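PDB 1K32: tricorn protease from Thermoplasma acidophilum, which is a serine protease of the S41 peptidase family that probably cuts peptides released by the proteasome into smaller fragments. Local coordinates for residues 154-159 with 207-212; 185-190 with 197-202; 202-207 with 220-225; 213-218 with 228-233. One frame throughout, in Å; residues are numbered along the deposited sequence.

Contact 1. Residues 154-159 with 207-212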
loop_
_atom_site.group_PDB
_atom_site.type_symbol
_atom_site.label_atom_id
_atom_site.label_comp_id
_atom_site.label_asym_id
_atom_site.label_seq_id
_atom_site.Cartn_x
_atom_site.Cartn_y
_atom_site.Cartn_z
ATOM N N ALA A 154 -13.969 -12.411 65.439
ATOM C CA ALA A 154 -15.217 -12.493 66.186
ATOM C C ALA A 154 -16.341 -11.864 65.391
ATOM O O ALA A 154 -16.117 -11.037 64.493
ATOM C CB ALA A 154 -15.079 -11.803 67.541
ATOM N N THR A 155 -17.556 -12.269 65.724
ATOM C CA THR A 155 -18.742 -11.770 65.056
ATOM C C THR A 155 -19.488 -10.835 65.999
ATOM O O THR A 155 -19.931 -9.761 65.607
ATOM C CB THR A 155 -19.674 -12.938 64.659
ATOM O OG1 THR A 155 -18.961 -13.857 63.826
ATOM C CG2 THR A 155 -20.889 -12.419 63.917
ATOM N N HIS A 156 -19.638 -11.265 67.247
ATOM C CA HIS A 156 -20.329 -10.469 68.247
ATOM C C HIS A 156 -19.513 -10.289 69.524
ATOM O O HIS A 156 -18.734 -11.161 69.916
ATOM C CB HIS A 156 -21.656 -11.117 68.650
ATOM C CG HIS A 156 -22.621 -11.313 67.525
ATOM N ND1 HIS A 156 -22.616 -12.435 66.724
ATOM C CD2 HIS A 156 -23.645 -10.543 67.084
ATOM C CE1 HIS A 156 -23.596 -12.349 65.843
ATOM N NE2 HIS A 156 -24.236 -11.211 66.040
ATOM N N ILE A 157 -19.693 -9.140 70.164
ATOM C CA ILE A 157 -19.049 -8.886 71.434
ATOM C C ILE A 157 -20.082 -8.215 72.324
ATOM O O ILE A 157 -20.704 -7.228 71.938
ATOM C CB ILE A 157 -17.793 -7.975 71.333
ATOM C CG1 ILE A 157 -17.221 -7.771 72.740
ATOM C CG2 ILE A 157 -18.144 -6.617 70.719
ATOM C CD1 ILE A 157 -15.777 -7.336 72.766
ATOM N N LEU A 158 -20.283 -8.789 73.503
ATOM C CA LEU A 158 -21.221 -8.255 74.464
ATOM C C LEU A 158 -20.438 -7.968 75.736
ATOM O O LEU A 158 -19.342 -8.492 75.938
ATOM C CB LEU A 158 -22.323 -9.272 74.746
ATOM C CG LEU A 158 -22.959 -9.923 73.516
ATOM C CD1 LEU A 158 -23.945 -10.994 73.968
ATOM C CD2 LEU A 158 -23.651 -8.864 72.662
ATOM N N PHE A 159 -20.996 -7.127 76.595
ATOM C CA PHE A 159 -20.326 -6.788 77.836
ATOM C C PHE A 159 -21.285 -7.015 78.984
ATOM O O PHE A 159 -22.426 -6.570 78.948
ATOM C CB PHE A 159 -19.867 -5.331 77.824
ATOM C CG PHE A 159 -18.868 -5.017 76.752
ATOM C CD1 PHE A 159 -19.253 -4.956 75.420
ATOM C CD2 PHE A 159 -17.533 -4.785 77.076
ATOM C CE1 PHE A 159 -18.325 -4.664 74.418
ATOM C CE2 PHE A 159 -16.597 -4.496 76.090
ATOM C CZ PHE A 159 -16.995 -4.435 74.752
ATOM N N SER A 207 -26.125 -18.982 66.947
ATOM C CA SER A 207 -26.151 -17.711 66.251
ATOM C C SER A 207 -26.880 -16.614 67.025
ATOM O O SER A 207 -27.660 -16.886 67.939
ATOM C CB SER A 207 -26.831 -17.893 64.898
ATOM O OG SER A 207 -28.172 -18.298 65.078
ATOM N N SER A 208 -26.601 -15.371 66.655
ATOM C CA SER A 208 -27.252 -14.205 67.254
ATOM C C SER A 208 -27.380 -14.170 68.768
ATOM O O SER A 208 -28.488 -14.094 69.309
ATOM C CB SER A 208 -28.638 -14.032 66.641
ATOM O OG SER A 208 -28.521 -13.921 65.238
ATOM N N PRO A 209 -26.248 -14.206 69.478
ATOM C CA PRO A 209 -26.332 -14.168 70.936
ATOM C C PRO A 209 -26.695 -12.775 71.471
ATOM O O PRO A 209 -26.302 -11.759 70.913
ATOM C CB PRO A 209 -24.942 -14.617 71.364
ATOM C CG PRO A 209 -24.063 -14.018 70.251
ATOM C CD PRO A 209 -24.857 -14.390 69.022
ATOM N N VAL A 210 -27.487 -12.749 72.537
ATOM C CA VAL A 210 -27.878 -11.505 73.195
ATOM C C VAL A 210 -27.918 -11.756 74.692
ATOM O O VAL A 210 -28.028 -12.903 75.136
ATOM C CB VAL A 210 -29.279 -11.003 72.770
ATOM C CG1 VAL A 210 -29.248 -10.532 71.326
ATOM C CG2 VAL A 210 -30.325 -12.109 73.003
ATOM N N ILE A 211 -27.837 -10.679 75.463
ATOM C CA ILE A 211 -27.862 -10.774 76.914
ATOM C C ILE A 211 -29.034 -10.009 77.520
ATOM O O ILE A 211 -29.282 -8.849 77.199
ATOM C CB ILE A 211 -26.549 -10.240 77.533
ATOM C CG1 ILE A 211 -25.418 -11.233 77.253
ATOM C CG2 ILE A 211 -26.716 -10.027 79.044
ATOM C CD1 ILE A 211 -24.048 -10.751 77.689
ATOM N N VAL A 212 -29.773 -10.696 78.380
ATOM C CA VAL A 212 -30.903 -10.098 79.079
ATOM C C VAL A 212 -30.729 -10.527 80.525
ATOM O O VAL A 212 -30.702 -11.722 80.829
ATOM C CB VAL A 212 -32.247 -10.606 78.532
ATOM C CG1 VAL A 212 -33.397 -9.966 79.305
ATOM C CG2 VAL A 212 -32.366 -10.258 77.050
HETATM O O HOH W 1 -26.998 -11.917 64.512
#
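The pyrrolidine ring of Pro209 lies over one face of the His156 imidazole, displaced toward its rim. Pro209 CD is 4.0 Å from the centroid of the His156 ring, a CH-pi contact. His156 CG stands anti to the carbonyl carbon (chi1 -59°), and this carries the ring across to the proline. His156 ND1 is hydrogen-bonded to Thr170. His156 NE2 meets a water at 3.2 Å. The same water donates to Ser208 OG at 2.6 Å, and Ser208 is also bonded to Glu172. Further along, the Leu158 and Ile211 side chains overlap head to tail. Leu158 CD1 touches Ile211 CG1 at 3.6 Å, while Leu158 CB meets Ile211 CD1 at 3.7 Å. The strands run almost parallel, at 7°. Their axes stay 8.0 Å apart, too far for backbone pairing. They are the first strands of consecutive four-stranded blades in the six-bladed propeller. A classic beta bulge, Thr155 and His156 facing Gly167, marks the start of the earlier strand. With an alanine here in place of His156, Pro209 would probably lose its flat cover and the water its anchor on strand 156-159. Between these two segments the blades meet through side chains and a bridging water: an apolar pair toward one end, and at the other an imidazole that gives a face to Pro209 and its two nitrogens to Thr170 and the water.

Contact 2. Residues 185-190 with 197-202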
loop_
_atom_site.group_PDB
_atom_site.type_symbol
_atom_site.label_atom_id
_atom_site.label_comp_id
_atom_site.label_asym_id
_atom_site.label_seq_id
_atom_site.Cartn_x
_atom_site.Cartn_y
_atom_site.Cartn_z
ATOM N N GLY A 185 -20.859 -21.669 65.458
ATOM C CA GLY A 185 -20.803 -20.550 66.389
ATOM C C GLY A 185 -20.584 -20.988 67.822
ATOM O O GLY A 185 -21.273 -21.880 68.309
ATOM N N LYS A 186 -19.614 -20.363 68.490
ATOM C CA LYS A 186 -19.281 -20.689 69.877
ATOM C C LYS A 186 -19.138 -19.387 70.679
ATOM O O LYS A 186 -18.859 -18.321 70.118
ATOM C CB LYS A 186 -17.966 -21.475 69.933
ATOM C CG LYS A 186 -17.972 -22.806 69.186
ATOM C CD LYS A 186 -16.604 -23.486 69.254
ATOM C CE LYS A 186 -16.623 -24.847 68.565
ATOM N NZ LYS A 186 -15.405 -25.657 68.837
ATOM N N ILE A 187 -19.314 -19.473 71.989
ATOM C CA ILE A 187 -19.222 -18.286 72.821
ATOM C C ILE A 187 -18.165 -18.407 73.909
ATOM O O ILE A 187 -18.025 -19.450 74.555
ATOM C CB ILE A 187 -20.582 -17.964 73.491
ATOM C CG1 ILE A 187 -21.676 -17.842 72.418
ATOM C CG2 ILE A 187 -20.469 -16.673 74.298
ATOM C CD1 ILE A 187 -23.038 -17.507 72.959
ATOM N N TRP A 188 -17.415 -17.329 74.101
ATOM C CA TRP A 188 -16.377 -17.291 75.121
ATOM C C TRP A 188 -16.692 -16.128 76.046
ATOM O O TRP A 188 -17.341 -15.172 75.631
ATOM C CB TRP A 188 -14.999 -17.056 74.504
ATOM C CG TRP A 188 -14.430 -18.188 73.706
ATOM C CD1 TRP A 188 -14.914 -18.697 72.536
ATOM C CD2 TRP A 188 -13.221 -18.909 73.989
ATOM N NE1 TRP A 188 -14.079 -19.685 72.068
ATOM C CE2 TRP A 188 -13.033 -19.836 72.937
ATOM C CE3 TRP A 188 -12.277 -18.859 75.028
ATOM C CZ2 TRP A 188 -11.936 -20.711 72.891
ATOM C CZ3 TRP A 188 -11.186 -19.729 74.984
ATOM C CH2 TRP A 188 -11.027 -20.646 73.916
ATOM N N ILE A 189 -16.227 -16.205 77.291
ATOM C CA ILE A 189 -16.453 -15.131 78.248
ATOM C C ILE A 189 -15.196 -14.863 79.071
ATOM O O ILE A 189 -14.447 -15.780 79.416
ATOM C CB ILE A 189 -17.633 -15.455 79.191
ATOM C CG1 ILE A 189 -18.013 -14.215 79.991
ATOM C CG2 ILE A 189 -17.260 -16.572 80.147
ATOM C CD1 ILE A 189 -19.364 -14.321 80.660
ATOM N N GLU A 190 -14.964 -13.592 79.372
ATOM C CA GLU A 190 -13.799 -13.197 80.144
ATOM C C GLU A 190 -14.067 -13.574 81.597
ATOM O O GLU A 190 -15.158 -13.351 82.100
ATOM C CB GLU A 190 -13.586 -11.690 80.003
ATOM C CG GLU A 190 -12.218 -11.190 80.420
ATOM C CD GLU A 190 -12.079 -9.688 80.228
ATOM O OE1 GLU A 190 -10.948 -9.169 80.307
ATOM O OE2 GLU A 190 -13.105 -9.018 79.996
ATOM N N LYS A 197 -12.637 -18.026 78.802
ATOM C CA LYS A 197 -13.061 -19.407 78.876
ATOM C C LYS A 197 -14.189 -19.627 77.867
ATOM O O LYS A 197 -15.035 -18.759 77.673
ATOM C CB LYS A 197 -13.562 -19.709 80.292
ATOM C CG LYS A 197 -14.315 -21.014 80.431
ATOM C CD LYS A 197 -14.879 -21.168 81.842
ATOM C CE LYS A 197 -15.587 -22.507 82.005
ATOM N NZ LYS A 197 -16.188 -22.659 83.367
ATOM N N LYS A 198 -14.190 -20.783 77.217
ATOM C CA LYS A 198 -15.239 -21.114 76.255
ATOM C C LYS A 198 -16.430 -21.645 77.067
ATOM O O LYS A 198 -16.302 -22.653 77.763
ATOM C CB LYS A 198 -14.725 -22.184 75.296
ATOM C CG LYS A 198 -15.640 -22.509 74.127
ATOM C CD LYS A 198 -14.999 -23.571 73.242
ATOM C CE LYS A 198 -14.742 -24.847 74.055
ATOM N NZ LYS A 198 -14.074 -25.883 73.241
ATOM N N ILE A 199 -17.578 -20.969 77.005
ATOM C CA ILE A 199 -18.740 -21.406 77.786
ATOM C C ILE A 199 -19.876 -22.060 77.002
ATOM O O ILE A 199 -20.653 -22.835 77.564
ATOM C CB ILE A 199 -19.348 -20.244 78.623
ATOM C CG1 ILE A 199 -19.549 -19.011 77.743
ATOM C CG2 ILE A 199 -18.452 -19.923 79.815
ATOM C CD1 ILE A 199 -20.329 -17.909 78.432
ATOM N N VAL A 200 -19.994 -21.741 75.720
ATOM C CA VAL A 200 -21.035 -22.345 74.895
ATOM C C VAL A 200 -20.420 -22.977 73.642
ATOM O O VAL A 200 -20.004 -22.288 72.705
ATOM C CB VAL A 200 -22.106 -21.319 74.499
ATOM C CG1 VAL A 200 -23.154 -21.979 73.618
ATOM C CG2 VAL A 200 -22.770 -20.765 75.753
ATOM N N ASP A 201 -20.349 -24.303 73.671
ATOM C CA ASP A 201 -19.813 -25.113 72.598
ATOM C C ASP A 201 -20.760 -26.312 72.501
ATOM O O ASP A 201 -20.606 -27.294 73.216
ATOM C CB ASP A 201 -18.394 -25.581 72.955
ATOM C CG ASP A 201 -17.686 -26.263 71.793
ATOM O OD1 ASP A 201 -18.369 -26.929 70.984
ATOM O OD2 ASP A 201 -16.441 -26.148 71.701
ATOM N N MET A 202 -21.756 -26.210 71.629
ATOM C CA MET A 202 -22.738 -27.273 71.440
ATOM C C MET A 202 -22.458 -28.018 70.144
ATOM O O MET A 202 -21.661 -27.568 69.321
ATOM C CB MET A 202 -24.148 -26.676 71.396
ATOM C CG MET A 202 -24.590 -26.068 72.722
ATOM S SD MET A 202 -26.147 -25.158 72.651
ATOM C CE MET A 202 -25.583 -23.607 72.411
#
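Ile187 O takes two backbone donors, Ile199 N at 2.9 Å and Val200 N at 3.2 Å. This double acceptance marks a classic beta bulge, with Ile199 and Val200 both facing Ile187. Ile187 N donates in turn to Val200 O, in the carbonyl plane on a lone pair. Past the bulge, Ile189 and Lys197 form a hydrogen-bonded pair, each N donating to the other's O, with Ile189 N 2.8 Å from Lys197 O. The hairpin of 186-192 and 195-200 forms the outer half of a propeller blade. Lys198 bends at chi3 (60°), which swings NZ to the anti side of Asp201 OD2, at 2.8 Å. Lys186 NZ reaches the same Asp201 OD2 at 3.1 Å from above the carboxylate plane. Asp201 OD1 is paired with Arg184. Nearby, Lys198 CB sits over the six-membered ring of Trp188, 3.8 Å from its centroid, and Arg168 makes a cation-pi contact with the indole. A serine in place of Trp188 would probably leave the Lys198 methylenes and Arg168 without their aromatic partner. From the bulge, Ile199 CG2 packs on Ile189 CG2 at 3.6 Å. One carboxylate thus gathers three basic side chains, which probably keeps it ionised, and links Lys186, Lys198 and Asp201.

Contact 3. Residues 202-207 with 220-225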
loop_
_atom_site.group_PDB
_atom_site.type_symbol
_atom_site.label_atom_id
_atom_site.label_comp_id
_atom_site.label_asym_id
_atom_site.label_seq_id
_atom_site.Cartn_x
_atom_site.Cartn_y
_atom_site.Cartn_z
ATOM N N MET A 202 -21.756 -26.210 71.629
ATOM C CA MET A 202 -22.738 -27.273 71.440
ATOM C C MET A 202 -22.458 -28.018 70.144
ATOM O O MET A 202 -21.661 -27.568 69.321
ATOM C CB MET A 202 -24.148 -26.676 71.396
ATOM C CG MET A 202 -24.590 -26.068 72.722
ATOM S SD MET A 202 -26.147 -25.158 72.651
ATOM C CE MET A 202 -25.583 -23.607 72.411
ATOM N N SER A 203 -23.116 -29.157 69.957
ATOM C CA SER A 203 -22.916 -29.936 68.753
ATOM C C SER A 203 -23.363 -29.153 67.524
ATOM O O SER A 203 -22.791 -29.321 66.447
ATOM C CB SER A 203 -23.675 -31.266 68.834
ATOM O OG SER A 203 -25.073 -31.057 68.869
ATOM N N THR A 204 -24.371 -28.294 67.690
ATOM C CA THR A 204 -24.892 -27.482 66.594
ATOM C C THR A 204 -24.409 -26.025 66.641
ATOM O O THR A 204 -23.774 -25.594 67.596
ATOM C CB THR A 204 -26.450 -27.498 66.565
ATOM O OG1 THR A 204 -26.965 -26.971 67.796
ATOM C CG2 THR A 204 -26.967 -28.935 66.378
ATOM N N HIS A 205 -24.736 -25.284 65.592
ATOM C CA HIS A 205 -24.354 -23.886 65.418
ATOM C C HIS A 205 -25.153 -22.889 66.260
ATOM O O HIS A 205 -26.373 -22.896 66.251
ATOM C CB HIS A 205 -24.507 -23.532 63.941
ATOM C CG HIS A 205 -24.300 -22.084 63.636
ATOM N ND1 HIS A 205 -23.079 -21.460 63.786
ATOM C CD2 HIS A 205 -25.138 -21.154 63.126
ATOM C CE1 HIS A 205 -23.174 -20.210 63.371
ATOM N NE2 HIS A 205 -24.412 -20.000 62.965
ATOM N N VAL A 206 -24.451 -22.015 66.970
ATOM C CA VAL A 206 -25.111 -21.012 67.784
ATOM C C VAL A 206 -25.005 -19.686 67.058
ATOM O O VAL A 206 -23.923 -19.307 66.615
ATOM C CB VAL A 206 -24.438 -20.898 69.165
ATOM C CG1 VAL A 206 -25.001 -19.712 69.933
ATOM C CG2 VAL A 206 -24.648 -22.191 69.939
ATOM N N SER A 207 -26.125 -18.982 66.947
ATOM C CA SER A 207 -26.151 -17.711 66.251
ATOM C C SER A 207 -26.880 -16.614 67.025
ATOM O O SER A 207 -27.660 -16.886 67.939
ATOM C CB SER A 207 -26.831 -17.893 64.898
ATOM O OG SER A 207 -28.172 -18.298 65.078
ATOM N N THR A 220 -30.329 -21.821 67.951
ATOM C CA THR A 220 -29.691 -23.050 67.476
ATOM C C THR A 220 -30.742 -24.097 67.145
ATOM O O THR A 220 -31.880 -24.000 67.586
ATOM C CB THR A 220 -28.672 -23.626 68.482
ATOM O OG1 THR A 220 -27.889 -24.630 67.825
ATOM C CG2 THR A 220 -29.366 -24.234 69.677
ATOM N N ASP A 221 -30.376 -25.087 66.350
ATOM C CA ASP A 221 -31.340 -26.111 65.973
ATOM C C ASP A 221 -30.939 -27.492 66.479
ATOM O O ASP A 221 -31.177 -28.507 65.820
ATOM C CB ASP A 221 -31.524 -26.122 64.449
ATOM C CG ASP A 221 -30.224 -26.384 63.700
ATOM O OD1 ASP A 221 -30.214 -26.244 62.458
ATOM O OD2 ASP A 221 -29.215 -26.734 64.344
ATOM N N ILE A 222 -30.357 -27.526 67.673
ATOM C CA ILE A 222 -29.912 -28.785 68.249
ATOM C C ILE A 222 -31.034 -29.809 68.405
ATOM O O ILE A 222 -30.770 -31.004 68.482
ATOM C CB ILE A 222 -29.253 -28.567 69.615
ATOM C CG1 ILE A 222 -28.614 -29.875 70.084
ATOM C CG2 ILE A 222 -30.286 -28.053 70.607
ATOM C CD1 ILE A 222 -27.672 -29.724 71.238
ATOM N N ASP A 223 -32.278 -29.346 68.444
ATOM C CA ASP A 223 -33.410 -30.253 68.589
ATOM C C ASP A 223 -34.131 -30.519 67.265
ATOM O O ASP A 223 -35.219 -31.092 67.242
ATOM C CB ASP A 223 -34.376 -29.704 69.655
ATOM C CG ASP A 223 -33.788 -29.778 71.075
ATOM O OD1 ASP A 223 -34.143 -28.945 71.934
ATOM O OD2 ASP A 223 -32.967 -30.686 71.335
ATOM N N GLY A 224 -33.525 -30.107 66.158
ATOM C CA GLY A 224 -34.127 -30.351 64.860
ATOM C C GLY A 224 -34.702 -29.157 64.124
ATOM O O GLY A 224 -34.985 -29.241 62.931
ATOM N N PHE A 225 -34.869 -28.041 64.818
ATOM C CA PHE A 225 -35.432 -26.844 64.206
ATOM C C PHE A 225 -34.907 -25.637 64.977
ATOM O O PHE A 225 -34.613 -25.747 66.164
ATOM C CB PHE A 225 -36.959 -26.892 64.306
ATOM C CG PHE A 225 -37.670 -26.037 63.296
ATOM C CD1 PHE A 225 -38.017 -26.554 62.054
ATOM C CD2 PHE A 225 -38.004 -24.724 63.592
ATOM C CE1 PHE A 225 -38.698 -25.772 61.108
ATOM C CE2 PHE A 225 -38.683 -23.928 62.661
ATOM C CZ PHE A 225 -39.033 -24.453 61.414
HETATM O O HOH W 2 -26.814 -25.864 63.162
#
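Thr220 and Thr204 meet through their hydroxyls, the side chains crossing at about a right angle. Thr204 OG1 donates to Thr220 OG1 over a short 2.5 Å. Thr220 OG1 donates to His205 O at 2.8 Å, approaching from above the carbonyl plane. Thr220 holds OG1 anti to the backbone N (chi1 -167°), which brings the hydroxyl between the two partners. The result is a chain of two hydrogen bonds, from hydroxyl to hydroxyl to backbone carbonyl. Ile222 also packs against Thr204. Its CB is 3.3 Å from Thr204 OG1, and its CA presses on Thr204 CG2 at a tight 3.5 Å. Ile222 CD1 reaches on to Ser203 OG at 3.8 Å. Between these residues Asp221 takes part through a water, which donates to Asp221 OD2 at 2.8 Å and accepts from His205 N at 3.2 Å. Asp221 OD1 is bonded to Gly178, and His205 is held through its ring by Phe171 and Gly185. Asp221 also opens a type I turn that runs to Gly224. The contact therefore sets the linker between two consecutive propeller blades against the turn that joins strands 215-220 and 227-232 of the later blade. Several of its polar groups are paired, some with residues outside the two segments. Thr220 OG1 and Asp221 OD2 find partners here, while the buried Asp221 N has none in the model.

Contact 4. Residues 213-218 with 228-233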
loop_
_atom_site.group_PDB
_atom_site.type_symbol
_atom_site.label_atom_id
_atom_site.label_comp_id
_atom_site.label_asym_id
_atom_site.label_seq_id
_atom_site.Cartn_x
_atom_site.Cartn_y
_atom_site.Cartn_z
ATOM N N GLY A 213 -30.587 -9.548 81.411
ATOM C CA GLY A 213 -30.370 -9.865 82.809
ATOM C C GLY A 213 -29.001 -10.511 82.883
ATOM O O GLY A 213 -27.997 -9.889 82.521
ATOM N N HIS A 214 -28.944 -11.754 83.342
ATOM C CA HIS A 214 -27.669 -12.450 83.410
ATOM C C HIS A 214 -27.751 -13.776 82.672
ATOM O O HIS A 214 -27.244 -14.806 83.131
ATOM C CB HIS A 214 -27.238 -12.651 84.862
ATOM C CG HIS A 214 -26.755 -11.396 85.511
ATOM N ND1 HIS A 214 -27.588 -10.334 85.782
ATOM C CD2 HIS A 214 -25.512 -11.003 85.878
ATOM C CE1 HIS A 214 -26.880 -9.337 86.286
ATOM N NE2 HIS A 214 -25.617 -9.719 86.353
ATOM N N ARG A 215 -28.409 -13.731 81.518
ATOM C CA ARG A 215 -28.561 -14.899 80.663
ATOM C C ARG A 215 -28.223 -14.538 79.231
ATOM O O ARG A 215 -28.539 -13.446 78.761
ATOM C CB ARG A 215 -29.988 -15.444 80.715
ATOM C CG ARG A 215 -30.363 -16.056 82.048
ATOM C CD ARG A 215 -31.258 -17.267 81.849
ATOM N NE ARG A 215 -30.776 -18.374 82.666
ATOM C CZ ARG A 215 -30.638 -19.622 82.241
ATOM N NH1 ARG A 215 -30.185 -20.542 83.072
ATOM N NH2 ARG A 215 -30.948 -19.957 80.998
ATOM N N ILE A 216 -27.568 -15.456 78.542
ATOM C CA ILE A 216 -27.214 -15.231 77.155
ATOM C C ILE A 216 -28.265 -15.948 76.328
ATOM O O ILE A 216 -28.441 -17.156 76.462
ATOM C CB ILE A 216 -25.826 -15.833 76.799
ATOM C CG1 ILE A 216 -24.752 -15.294 77.741
ATOM C CG2 ILE A 216 -25.465 -15.494 75.349
ATOM C CD1 ILE A 216 -23.406 -15.989 77.594
ATOM N N TYR A 217 -28.987 -15.207 75.504
ATOM C CA TYR A 217 -29.979 -15.822 74.638
ATOM C C TYR A 217 -29.394 -15.945 73.236
ATOM O O TYR A 217 -28.609 -15.093 72.790
ATOM C CB TYR A 217 -31.267 -15.003 74.619
ATOM C CG TYR A 217 -32.011 -15.048 75.933
ATOM C CD1 TYR A 217 -31.557 -14.330 77.044
ATOM C CD2 TYR A 217 -33.155 -15.830 76.074
ATOM C CE1 TYR A 217 -32.227 -14.392 78.258
ATOM C CE2 TYR A 217 -33.831 -15.904 77.274
ATOM C CZ TYR A 217 -33.367 -15.186 78.366
ATOM O OH TYR A 217 -34.049 -15.275 79.559
ATOM N N PHE A 218 -29.763 -17.021 72.547
ATOM C CA PHE A 218 -29.247 -17.271 71.211
ATOM C C PHE A 218 -30.115 -18.260 70.457
ATOM O O PHE A 218 -31.093 -18.800 70.996
ATOM C CB PHE A 218 -27.810 -17.805 71.299
ATOM C CG PHE A 218 -27.670 -19.033 72.156
ATOM C CD1 PHE A 218 -27.971 -20.293 71.651
ATOM C CD2 PHE A 218 -27.257 -18.924 73.484
ATOM C CE1 PHE A 218 -27.864 -21.435 72.465
ATOM C CE2 PHE A 218 -27.145 -20.050 74.301
ATOM C CZ PHE A 218 -27.452 -21.313 73.789
ATOM N N ILE A 228 -35.180 -20.508 70.154
ATOM C CA ILE A 228 -34.454 -19.611 71.030
ATOM C C ILE A 228 -34.124 -20.378 72.307
ATOM O O ILE A 228 -34.997 -21.006 72.901
ATOM C CB ILE A 228 -35.303 -18.370 71.382
ATOM C CG1 ILE A 228 -35.686 -17.636 70.096
ATOM C CG2 ILE A 228 -34.524 -17.439 72.318
ATOM C CD1 ILE A 228 -36.517 -16.392 70.337
ATOM N N TYR A 229 -32.854 -20.351 72.696
ATOM C CA TYR A 229 -32.371 -21.012 73.911
ATOM C C TYR A 229 -31.637 -19.963 74.739
ATOM O O TYR A 229 -31.479 -18.817 74.304
ATOM C CB TYR A 229 -31.362 -22.124 73.584
ATOM C CG TYR A 229 -31.923 -23.327 72.856
ATOM C CD1 TYR A 229 -32.225 -23.262 71.500
ATOM C CD2 TYR A 229 -32.165 -24.526 73.531
ATOM C CE1 TYR A 229 -32.752 -24.346 70.831
ATOM C CE2 TYR A 229 -32.698 -25.631 72.870
ATOM C CZ TYR A 229 -32.990 -25.527 71.516
ATOM O OH TYR A 229 -33.541 -26.580 70.835
ATOM N N SER A 230 -31.184 -20.358 75.924
ATOM C CA SER A 230 -30.411 -19.458 76.769
ATOM C C SER A 230 -29.631 -20.258 77.808
ATOM O O SER A 230 -29.943 -21.429 78.071
ATOM C CB SER A 230 -31.319 -18.429 77.461
ATOM O OG SER A 230 -32.046 -19.005 78.529
ATOM N N THR A 231 -28.595 -19.632 78.361
ATOM C CA THR A 231 -27.770 -20.244 79.398
ATOM C C THR A 231 -27.385 -19.126 80.358
ATOM O O THR A 231 -27.639 -17.959 80.076
ATOM C CB THR A 231 -26.457 -20.849 78.835
ATOM O OG1 THR A 231 -25.641 -19.803 78.280
ATOM C CG2 THR A 231 -26.753 -21.901 77.760
ATOM N N ASP A 232 -26.784 -19.469 81.493
ATOM C CA ASP A 232 -26.332 -18.428 82.403
ATOM C C ASP A 232 -24.976 -17.999 81.840
ATOM O O ASP A 232 -24.495 -18.610 80.887
ATOM C CB ASP A 232 -26.186 -18.949 83.838
ATOM C CG ASP A 232 -25.352 -20.218 83.931
ATOM O OD1 ASP A 232 -24.285 -20.316 83.285
ATOM O OD2 ASP A 232 -25.766 -21.124 84.683
ATOM N N LEU A 233 -24.361 -16.973 82.418
ATOM C CA LEU A 233 -23.075 -16.488 81.923
ATOM C C LEU A 233 -21.934 -17.497 82.032
ATOM O O LEU A 233 -20.797 -17.207 81.668
ATOM C CB LEU A 233 -22.700 -15.189 82.631
ATOM C CG LEU A 233 -23.645 -14.028 82.326
ATOM C CD1 LEU A 233 -23.136 -12.757 83.002
ATOM C CD2 LEU A 233 -23.740 -13.827 80.825
#
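Ile216 and Thr231 bond to each other through both backbone N-H groups, Ile216 N lying 2.9 Å from Thr231 O. Phe218 and Tyr229 do the same, with Tyr229 N meeting Phe218 O at 2.9 Å. Between these two hydrogen-bonded pairs, Tyr217 faces Ser230 as a non-hydrogen-bonded pair. There Ser230 CA comes within 3.0 Å of Ile216 O, a CA-H...O contact. These antiparallel strands, at 157°, are the second and third of a four-stranded propeller blade. Aromatic contacts lie on both faces of the sheet. Ser230 CB sits over the Tyr217 ring, 3.6 Å from its centroid, in a CH-pi contact. On the other face Phe218 turns its edge to Thr231 CG2, and its CE1 meets Tyr229 CB at 3.7 Å. Phe218 CG lies between its backbone N and carbonyl carbon (chi1 55°), and from there the ring reaches over the neighbouring strand. Apolar packing continues where Ile216 CG1 touches Leu233 CD2 at 3.6 Å. The polar side chains are led by Arg215, whose guanidinium lies flat over the backbone between Thr231 and Asp232. Arg215 NH2 donates in plane to Ser230 OG at 2.9 Å, although the place of that oxygen is less sure. Arg215 NH1 pairs with Asp237.

In the fold
The four contacts form one continuous patch across two consecutive blades of the propeller. Contact 2 lies in the earlier blade and contact 4 in the later one, their centres about 12 Å apart. Ile199 CD1 of contact 2 packs on Ile216 CD1 of contact 4 at 3.7 Å, part of the apolar layer between the sheets. Contact 1 joins the first strands of both blades, about 10 Å from contact 4 and 11 Å from contact 2, centre to centre. Contact 3 is set at one end, where Asp223 OD1 probably bonds Tyr229 OH of contact 4. None holds a known catalytic residue; Trp188 of contact 2 touches Glu1008 and Ala1010, near the chain's C-terminal end.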